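Long-range contact in alginate biosynthesis protein AlgX (Pseudomonas aeruginosa, PDB 4KNC), which takes part in the O-acetylation of the exopolysaccharide alginate and protects the polymer from degradation as it crosses the periplasm: residues A[70-76]-A[313-318]. Numbering follows the deposited sequence.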
loop_
_atom_site.group_PDB
_atom_site.type_symbol
_atom_site.label_atom_id
_atom_site.label_comp_id
_atom_site.label_asym_id
_atom_site.label_seq_id
_atom_site.Cartn_x
_atom_site.Cartn_y
_atom_site.Cartn_z
ATOM N N LEU A 70 -6.318 -4.781 12.390
ATOM C CA LEU A 70 -4.929 -4.832 11.947
ATOM C C LEU A 70 -4.035 -3.961 12.824
ATOM O O LEU A 70 -2.957 -4.394 13.252
ATOM C CB LEU A 70 -4.804 -4.410 10.480
ATOM C CG LEU A 70 -3.371 -4.319 9.939
ATOM C CD1 LEU A 70 -2.668 -5.675 10.100
ATOM C CD2 LEU A 70 -3.357 -3.859 8.486
ATOM N N ARG A 71 -4.486 -2.737 13.092
ATOM C CA ARG A 71 -3.757 -1.839 13.989
ATOM C C ARG A 71 -3.488 -2.519 15.330
ATOM O O ARG A 71 -2.385 -2.427 15.869
ATOM C CB ARG A 71 -4.518 -0.519 14.193
ATOM C CG ARG A 71 -3.875 0.470 15.171
ATOM C CD ARG A 71 -4.374 0.247 16.616
ATOM N NE ARG A 71 -3.730 1.137 17.579
ATOM C CZ ARG A 71 -3.603 0.853 18.873
ATOM N NH1 ARG A 71 -4.067 -0.300 19.340
ATOM N NH2 ARG A 71 -3.004 1.709 19.693
ATOM N N ASP A 72 -4.496 -3.207 15.860
ATOM C CA ASP A 72 -4.361 -3.846 17.167
ATOM C C ASP A 72 -3.365 -4.980 17.127
ATOM O O ASP A 72 -2.494 -5.072 17.985
ATOM C CB ASP A 72 -5.705 -4.346 17.686
ATOM C CG ASP A 72 -6.582 -3.228 18.182
ATOM O OD1 ASP A 72 -6.041 -2.148 18.521
ATOM O OD2 ASP A 72 -7.809 -3.429 18.242
ATOM N N GLU A 73 -3.492 -5.844 16.129
ATOM C CA GLU A 73 -2.508 -6.901 15.955
ATOM C C GLU A 73 -1.080 -6.335 15.901
ATOM O O GLU A 73 -0.187 -6.832 16.589
ATOM C CB GLU A 73 -2.828 -7.735 14.715
ATOM C CG GLU A 73 -2.090 -9.055 14.647
ATOM C CD GLU A 73 -2.418 -9.972 15.816
ATOM O OE1 GLU A 73 -3.454 -9.766 16.489
ATOM O OE2 GLU A 73 -1.626 -10.904 16.065
ATOM N N LEU A 74 -0.872 -5.281 15.113
ATOM C CA LEU A 74 0.446 -4.642 15.065
ATOM C C LEU A 74 0.896 -4.111 16.434
ATOM O O LEU A 74 2.043 -4.322 16.842
ATOM C CB LEU A 74 0.470 -3.517 14.031
ATOM C CG LEU A 74 0.394 -4.000 12.577
ATOM C CD1 LEU A 74 0.035 -2.847 11.658
ATOM C CD2 LEU A 74 1.721 -4.620 12.173
ATOM N N LYS A 75 -0.007 -3.420 17.126
ATOM C CA LYS A 75 0.264 -2.892 18.468
ATOM C C LYS A 75 0.675 -3.972 19.475
ATOM O O LYS A 75 1.543 -3.748 20.320
ATOM C CB LYS A 75 -0.944 -2.130 19.001
ATOM C CG LYS A 75 -0.683 -1.453 20.335
ATOM C CD LYS A 75 0.498 -0.510 20.223
ATOM C CE LYS A 75 0.814 0.142 21.564
ATOM N NZ LYS A 75 -0.251 1.113 21.959
ATOM N N ARG A 76 0.059 -5.145 19.383
ATOM C CA ARG A 76 0.426 -6.256 20.263
ATOM C C ARG A 76 1.881 -6.641 20.067
ATOM O O ARG A 76 2.528 -7.118 20.986
ATOM C CB ARG A 76 -0.425 -7.496 19.984
ATOM C CG ARG A 76 -1.852 -7.447 20.479
ATOM C CD ARG A 76 -2.422 -8.865 20.627
ATOM N NE ARG A 76 -2.183 -9.705 19.448
ATOM C CZ ARG A 76 -1.220 -10.622 19.361
ATOM N NH1 ARG A 76 -1.073 -11.338 18.254
ATOM N NH2 ARG A 76 -0.396 -10.817 20.384
ATOM N N ALA A 313 -2.646 -10.072 5.805
ATOM C CA ALA A 313 -1.948 -9.169 6.719
ATOM C C ALA A 313 -2.012 -9.614 8.175
ATOM O O ALA A 313 -0.989 -9.601 8.860
ATOM C CB ALA A 313 -2.443 -7.737 6.562
ATOM N N MET A 314 -3.193 -10.033 8.634
ATOM C CA MET A 314 -3.359 -10.448 10.028
ATOM C C MET A 314 -2.382 -11.554 10.467
ATOM O O MET A 314 -1.598 -11.341 11.386
ATOM C CB MET A 314 -4.824 -10.805 10.354
ATOM C CG MET A 314 -5.763 -9.615 10.333
ATOM S SD MET A 314 -5.398 -8.444 11.659
ATOM C CE MET A 314 -6.271 -9.240 13.014
ATOM N N PRO A 315 -2.406 -12.727 9.806
ATOM C CA PRO A 315 -1.456 -13.761 10.237
ATOM C C PRO A 315 -0.006 -13.439 9.895
ATOM O O PRO A 315 0.896 -14.040 10.474
ATOM C CB PRO A 315 -1.901 -14.991 9.444
ATOM C CG PRO A 315 -2.539 -14.406 8.208
ATOM C CD PRO A 315 -3.270 -13.212 8.713
ATOM N N LEU A 316 0.221 -12.527 8.959
ATOM C CA LEU A 316 1.586 -12.144 8.613
ATOM C C LEU A 316 2.306 -11.417 9.758
ATOM O O LEU A 316 3.539 -11.452 9.848
ATOM C CB LEU A 316 1.613 -11.298 7.337
ATOM C CG LEU A 316 1.606 -12.122 6.053
ATOM C CD1 LEU A 316 1.525 -11.199 4.847
ATOM C CD2 LEU A 316 2.854 -12.978 6.005
ATOM N N VAL A 317 1.543 -10.760 10.626
ATOM C CA VAL A 317 2.146 -10.070 11.769
ATOM C C VAL A 317 3.018 -11.022 12.602
ATOM O O VAL A 317 4.083 -10.626 13.078
ATOM C CB VAL A 317 1.080 -9.376 12.645
ATOM C CG1 VAL A 317 1.709 -8.768 13.886
ATOM C CG2 VAL A 317 0.384 -8.307 11.849
ATOM N N ASP A 318 2.586 -12.282 12.736
ATOM C CA ASP A 318 3.357 -13.298 13.468
ATOM C C ASP A 318 3.993 -14.368 12.587
ATOM O O ASP A 318 4.072 -15.529 12.977
ATOM C CB ASP A 318 2.505 -13.979 14.541
ATOM C CG ASP A 318 2.203 -13.067 15.696
ATOM O OD1 ASP A 318 1.417 -12.117 15.491
ATOM O OD2 ASP A 318 2.752 -13.293 16.800
#
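Met314 lays its thioether against the backbone of helix 61-76, with SD 3.7 Å from Leu70 CA. Its chain is bent at both chi2 and chi3. This fold turns the end of the side chain back toward residues 70-76, and the methyl CE reaches Glu73 CB at 4.1 Å. Leu70 runs past Met314 in the opposite direction. The CG of Leu70 lies anti to its backbone N (chi1 175°), which carries CD1 across to the methyl of Ala313 at 4.1 Å.

Three residues on, Val317 makes the next contact. Its CG2 meets Leu74 CD2 at 3.9 Å, and the two side chains cross at about a right angle. The aliphatic part of Glu73 also packs on Val317, with Glu73 CG 3.8 Å from Val317 CB. Glu73 thus packs with its methylenes and bends at chi2, carrying its carboxylate on past Val317 toward Asp318.

There the contact becomes polar. The carboxylates of Glu73 and Asp318 are turned 54° apart. The place of Glu73 OE2 is uncertain, so its close approach to Asp318 OD1 is doubtful. Arg76 NE donates to Glu73 OE1 at 3.2 Å; the acceptor lies in the guanidinium plane, but the donor stands above the carboxylate plane. The ion pair of Arg76 with Asp318 is long and uncertain. Arg76 may offset the charge of the two acids.

No hydrogen bond joins the segments. Met281 of helix 275-282 touches both Leu74 and Ala313, and Gln400 of strand 396-400 touches Met314. The arrangement is plain packing, with an apolar seam and a charged end. Within the SGNH hydrolase-like domain, helix 61-76 packs against the end of helix 307-316 and the residues that follow it, beside the carbohydrate-binding module and away from the proposed catalytic residues.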